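Long-range contact in FAD-binding oxidoreductase (PDB 7PBG), which oxidises 4-ethylphenol with a covalently bound FAD cofactor: residues Q14-I26 with D66-I79. Numbering follows the deposited sequence.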
loop_
_atom_site.group_PDB
_atom_site.type_symbol
_atom_site.label_atom_id
_atom_site.label_comp_id
_atom_site.label_asym_id
_atom_site.label_seq_id
_atom_site.Cartn_x
_atom_site.Cartn_y
_atom_site.Cartn_z
ATOM N N GLN A 14 -34.370 26.471 3.628
ATOM C CA GLN A 14 -33.383 25.631 4.352
ATOM C C GLN A 14 -31.972 25.947 3.842
ATOM O O GLN A 14 -31.083 26.207 4.693
ATOM C CB GLN A 14 -33.755 24.165 4.162
ATOM C CG GLN A 14 -34.908 23.763 5.073
ATOM C CD GLN A 14 -35.485 22.431 4.668
ATOM O OE1 GLN A 14 -35.228 21.930 3.578
ATOM N NE2 GLN A 14 -36.287 21.843 5.553
ATOM N N PHE A 15 -31.787 25.949 2.525
ATOM C CA PHE A 15 -30.481 26.240 1.876
ATOM C C PHE A 15 -29.993 27.637 2.268
ATOM O O PHE A 15 -28.792 27.814 2.628
ATOM C CB PHE A 15 -30.579 26.112 0.356
ATOM C CG PHE A 15 -29.235 26.051 -0.311
ATOM C CD1 PHE A 15 -28.510 24.871 -0.275
ATOM C CD2 PHE A 15 -28.647 27.175 -0.865
ATOM C CE1 PHE A 15 -27.260 24.792 -0.873
ATOM C CE2 PHE A 15 -27.392 27.086 -1.462
ATOM C CZ PHE A 15 -26.706 25.898 -1.441
ATOM N N ALA A 16 -30.858 28.653 2.186
ATOM C CA ALA A 16 -30.479 30.031 2.579
ATOM C C ALA A 16 -30.029 30.023 4.052
ATOM O O ALA A 16 -29.141 30.832 4.420
ATOM C CB ALA A 16 -31.628 31.000 2.372
ATOM N N ASN A 17 -30.644 29.195 4.887
ATOM C CA ASN A 17 -30.340 29.180 6.342
ATOM C C ASN A 17 -28.940 28.586 6.526
ATOM O O ASN A 17 -28.173 29.186 7.279
ATOM C CB ASN A 17 -31.368 28.441 7.189
ATOM C CG ASN A 17 -32.626 29.247 7.429
ATOM O OD1 ASN A 17 -32.608 30.470 7.406
ATOM N ND2 ASN A 17 -33.716 28.551 7.659
ATOM N N ALA A 18 -28.626 27.516 5.795
ATOM C CA ALA A 18 -27.286 26.875 5.795
ATOM C C ALA A 18 -26.234 27.852 5.272
ATOM O O ALA A 18 -25.152 27.992 5.898
ATOM C CB ALA A 18 -27.321 25.615 4.979
ATOM N N ILE A 19 -26.522 28.540 4.165
ATOM C CA ILE A 19 -25.608 29.557 3.562
ATOM C C ILE A 19 -25.332 30.665 4.588
ATOM O O ILE A 19 -24.154 31.084 4.736
ATOM C CB ILE A 19 -26.162 30.124 2.230
ATOM C CG1 ILE A 19 -26.210 29.068 1.124
ATOM C CG2 ILE A 19 -25.388 31.360 1.783
ATOM C CD1 ILE A 19 -24.839 28.586 0.614
ATOM N N SER A 20 -26.353 31.127 5.301
ATOM C CA SER A 20 -26.190 32.153 6.357
ATOM C C SER A 20 -25.259 31.625 7.478
ATOM O O SER A 20 -24.379 32.408 7.944
ATOM C CB SER A 20 -27.547 32.592 6.859
ATOM O OG SER A 20 -27.388 33.339 8.039
ATOM N N GLU A 21 -25.342 30.339 7.842
ATOM C CA GLU A 21 -24.470 29.727 8.892
ATOM C C GLU A 21 -23.032 29.573 8.355
ATOM O O GLU A 21 -22.089 29.946 9.070
ATOM C CB GLU A 21 -25.041 28.390 9.361
ATOM C CG GLU A 21 -26.330 28.545 10.177
ATOM C CD GLU A 21 -26.641 27.390 11.115
ATOM O OE1 GLU A 21 -25.695 26.857 11.752
ATOM O OE2 GLU A 21 -27.833 27.072 11.259
ATOM N N PHE A 22 -22.846 29.076 7.127
ATOM C CA PHE A 22 -21.503 29.022 6.485
ATOM C C PHE A 22 -20.903 30.427 6.472
ATOM O O PHE A 22 -19.737 30.626 6.890
ATOM C CB PHE A 22 -21.612 28.497 5.060
ATOM C CG PHE A 22 -22.086 27.077 4.911
ATOM C CD1 PHE A 22 -21.637 26.073 5.735
ATOM C CD2 PHE A 22 -22.914 26.725 3.861
ATOM C CE1 PHE A 22 -22.037 24.757 5.530
ATOM C CE2 PHE A 22 -23.311 25.420 3.659
ATOM C CZ PHE A 22 -22.873 24.442 4.505
ATOM N N SER A 23 -21.663 31.420 6.007
ATOM C CA SER A 23 -21.172 32.829 5.934
ATOM C C SER A 23 -20.752 33.311 7.331
ATOM O O SER A 23 -19.651 33.894 7.451
ATOM C CB SER A 23 -22.209 33.741 5.325
ATOM O OG SER A 23 -22.593 33.246 4.058
ATOM N N GLU A 24 -21.605 33.127 8.349
ATOM C CA GLU A 24 -21.354 33.650 9.717
ATOM C C GLU A 24 -20.060 33.021 10.253
ATOM O O GLU A 24 -19.255 33.771 10.842
ATOM C CB GLU A 24 -22.532 33.420 10.672
ATOM N N THR A 25 -19.828 31.720 10.007
ATOM C CA THR A 25 -18.731 30.948 10.651
ATOM C C THR A 25 -17.418 31.033 9.858
ATOM O O THR A 25 -16.357 30.989 10.499
ATOM C CB THR A 25 -19.175 29.496 10.866
ATOM O OG1 THR A 25 -19.522 28.898 9.618
ATOM C CG2 THR A 25 -20.352 29.377 11.821
ATOM N N ILE A 26 -17.481 31.038 8.534
ATOM C CA ILE A 26 -16.307 30.962 7.602
ATOM C C ILE A 26 -15.968 32.377 7.127
ATOM O O ILE A 26 -14.777 32.679 6.909
ATOM C CB ILE A 26 -16.651 30.031 6.421
ATOM C CG1 ILE A 26 -17.194 28.708 6.945
ATOM C CG2 ILE A 26 -15.479 29.820 5.473
ATOM C CD1 ILE A 26 -16.244 28.084 7.949
ATOM N N ASP A 66 -12.235 25.321 9.763
ATOM C CA ASP A 66 -13.299 25.796 8.831
ATOM C C ASP A 66 -13.967 24.552 8.230
ATOM O O ASP A 66 -15.185 24.459 8.194
ATOM C CB ASP A 66 -12.775 26.675 7.708
ATOM C CG ASP A 66 -12.477 28.111 8.114
ATOM O OD1 ASP A 66 -12.657 28.456 9.302
ATOM O OD2 ASP A 66 -12.092 28.879 7.224
ATOM N N VAL A 67 -13.181 23.634 7.699
ATOM C CA VAL A 67 -13.752 22.360 7.154
ATOM C C VAL A 67 -14.648 21.685 8.202
ATOM O O VAL A 67 -15.788 21.247 7.862
ATOM C CB VAL A 67 -12.655 21.424 6.613
ATOM C CG1 VAL A 67 -13.270 20.121 6.127
ATOM C CG2 VAL A 67 -11.911 22.075 5.490
ATOM N N GLN A 68 -14.200 21.564 9.451
ATOM C CA GLN A 68 -15.018 20.894 10.498
ATOM C C GLN A 68 -16.370 21.602 10.652
ATOM O O GLN A 68 -17.383 20.923 10.773
ATOM C CB GLN A 68 -14.326 20.878 11.851
ATOM C CG GLN A 68 -12.978 20.189 11.805
ATOM C CD GLN A 68 -12.340 20.251 13.166
ATOM O OE1 GLN A 68 -11.510 21.128 13.415
ATOM N NE2 GLN A 68 -12.799 19.385 14.070
ATOM N N VAL A 69 -16.359 22.922 10.759
ATOM C CA VAL A 69 -17.604 23.686 11.035
ATOM C C VAL A 69 -18.506 23.574 9.820
ATOM O O VAL A 69 -19.727 23.429 10.019
ATOM C CB VAL A 69 -17.376 25.151 11.467
ATOM C CG1 VAL A 69 -16.651 25.974 10.458
ATOM C CG2 VAL A 69 -18.693 25.844 11.834
ATOM N N ILE A 70 -17.965 23.619 8.601
ATOM C CA ILE A 70 -18.798 23.432 7.363
ATOM C C ILE A 70 -19.467 22.048 7.381
ATOM O O ILE A 70 -20.678 21.913 7.053
ATOM C CB ILE A 70 -17.956 23.630 6.090
ATOM C CG1 ILE A 70 -17.525 25.095 5.934
ATOM C CG2 ILE A 70 -18.665 23.118 4.841
ATOM C CD1 ILE A 70 -16.260 25.261 5.105
ATOM N N VAL A 71 -18.717 21.022 7.746
ATOM C CA VAL A 71 -19.266 19.636 7.759
ATOM C C VAL A 71 -20.396 19.534 8.802
ATOM O O VAL A 71 -21.407 18.846 8.532
ATOM C CB VAL A 71 -18.130 18.645 8.032
ATOM C CG1 VAL A 71 -18.709 17.271 8.346
ATOM C CG2 VAL A 71 -17.200 18.563 6.831
ATOM N N ARG A 72 -20.211 20.150 9.968
ATOM C CA ARG A 72 -21.220 20.096 11.054
ATOM C C ARG A 72 -22.498 20.749 10.549
ATOM O O ARG A 72 -23.579 20.161 10.738
ATOM C CB ARG A 72 -20.708 20.762 12.321
ATOM C CG ARG A 72 -19.618 19.950 13.001
ATOM C CD ARG A 72 -18.959 20.762 14.092
ATOM N NE ARG A 72 -17.797 20.056 14.602
ATOM C CZ ARG A 72 -16.660 20.628 14.975
ATOM N NH1 ARG A 72 -16.474 21.930 14.848
ATOM N NH2 ARG A 72 -15.683 19.869 15.424
ATOM N N ILE A 73 -22.369 21.940 9.969
ATOM C CA ILE A 73 -23.532 22.673 9.398
ATOM C C ILE A 73 -24.179 21.788 8.334
ATOM O O ILE A 73 -25.421 21.724 8.268
ATOM C CB ILE A 73 -23.135 24.061 8.867
ATOM C CG1 ILE A 73 -22.704 24.974 10.011
ATOM C CG2 ILE A 73 -24.265 24.676 8.051
ATOM C CD1 ILE A 73 -21.877 26.157 9.574
ATOM N N ALA A 74 -23.401 21.186 7.442
ATOM C CA ALA A 74 -23.955 20.332 6.363
ATOM C C ALA A 74 -24.793 19.197 6.948
ATOM O O ALA A 74 -25.871 18.897 6.419
ATOM C CB ALA A 74 -22.842 19.802 5.478
ATOM N N ASN A 75 -24.324 18.590 8.034
ATOM C CA ASN A 75 -25.065 17.501 8.720
ATOM C C ASN A 75 -26.391 18.054 9.271
ATOM O O ASN A 75 -27.394 17.392 9.113
ATOM C CB ASN A 75 -24.233 16.893 9.857
ATOM C CG ASN A 75 -23.311 15.791 9.371
ATOM O OD1 ASN A 75 -23.726 14.632 9.202
ATOM N ND2 ASN A 75 -22.058 16.142 9.143
ATOM N N LYS A 76 -26.369 19.237 9.872
ATOM C CA LYS A 76 -27.589 19.792 10.523
ATOM C C LYS A 76 -28.655 19.988 9.430
ATOM O O LYS A 76 -29.819 19.644 9.660
ATOM C CB LYS A 76 -27.262 21.088 11.263
ATOM C CG LYS A 76 -28.456 21.804 11.881
ATOM C CD LYS A 76 -28.049 23.068 12.597
ATOM C CE LYS A 76 -29.170 24.083 12.683
ATOM N NZ LYS A 76 -28.645 25.399 13.109
ATOM N N TYR A 77 -28.264 20.438 8.238
ATOM C CA TYR A 77 -29.248 20.780 7.168
ATOM C C TYR A 77 -29.449 19.640 6.178
ATOM O O TYR A 77 -30.288 19.819 5.321
ATOM C CB TYR A 77 -28.806 22.040 6.433
ATOM C CG TYR A 77 -29.007 23.262 7.273
ATOM C CD1 TYR A 77 -30.264 23.836 7.371
ATOM C CD2 TYR A 77 -27.982 23.824 8.000
ATOM C CE1 TYR A 77 -30.499 24.924 8.195
ATOM C CE2 TYR A 77 -28.198 24.908 8.837
ATOM C CZ TYR A 77 -29.458 25.481 8.913
ATOM O OH TYR A 77 -29.655 26.576 9.717
ATOM N N GLY A 78 -28.631 18.585 6.206
ATOM C CA GLY A 78 -28.738 17.487 5.218
ATOM C C GLY A 78 -28.317 17.924 3.822
ATOM O O GLY A 78 -28.903 17.461 2.847
ATOM N N ILE A 79 -27.316 18.799 3.739
ATOM C CA ILE A 79 -26.799 19.346 2.465
ATOM C C ILE A 79 -25.561 18.569 2.056
ATOM O O ILE A 79 -24.619 18.518 2.845
ATOM C CB ILE A 79 -26.557 20.856 2.597
ATOM C CG1 ILE A 79 -27.906 21.593 2.711
ATOM C CG2 ILE A 79 -25.700 21.332 1.442
ATOM C CD1 ILE A 79 -27.766 23.060 2.999
HETATM O O HOH W 1 -12.329 31.500 6.756
#
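Helices 14-26 and 66-77 pack nearly antiparallel, their axes 10.0 Å apart at an angle of 162°, with Ala18 facing Tyr77 at one end and Ile26 facing Asp66 at the other. The pair forms a helical layer on the small mixed sheet of the PCMH-type FAD-binding fold: Phe22 and Ile70 both rest on Ile59 of strand 57-59, while Phe15 and Ile79 meet Val103 of strand 103-106. Two side chains of helix 66-77 sit as knobs in holes of helix 14-26. Ile73 inserts among Ala18, Glu21, Phe22 and Thr25; its CG2, anti to the backbone N, lies 3.4 Å from Phe22 CE1, whereas CD1 points at Thr25 OG1. Tyr77 is the second knob, set among Gln14, Asn17, Ala18 and Glu21. Ala18 CB makes a CH-pi contact with one face of its ring, 3.9 Å from the centroid, and Lys76 CG lies over the opposite face. At the ring edge the Glu21 carboxylate stands almost upright to the ring, the planes 79° apart, and OE2 accepts a hydrogen bond from Tyr77 OH whose 2.4 Å length is very short and probably imprecise. The same oxygen also takes Lys76 NZ on its syn lone pair, at 2.6 Å, in a salt bridge. A phenylalanine at Tyr77 could keep the ring over Ala18 but would probably cost Glu21 OE2 its hydroxyl partner, leaving the carboxylate held by the Lys76 salt bridge and freer to turn. Beyond Tyr77, Gly78 ends the helix in a Schellman motif, and Ile79 CD1 presses on Ala18 CB at 3.3 Å. At the far end, one water donates to both Ile26 O and Asp66 OD2, each 2.7 Å away, and OD2 also accepts from Gly62 N.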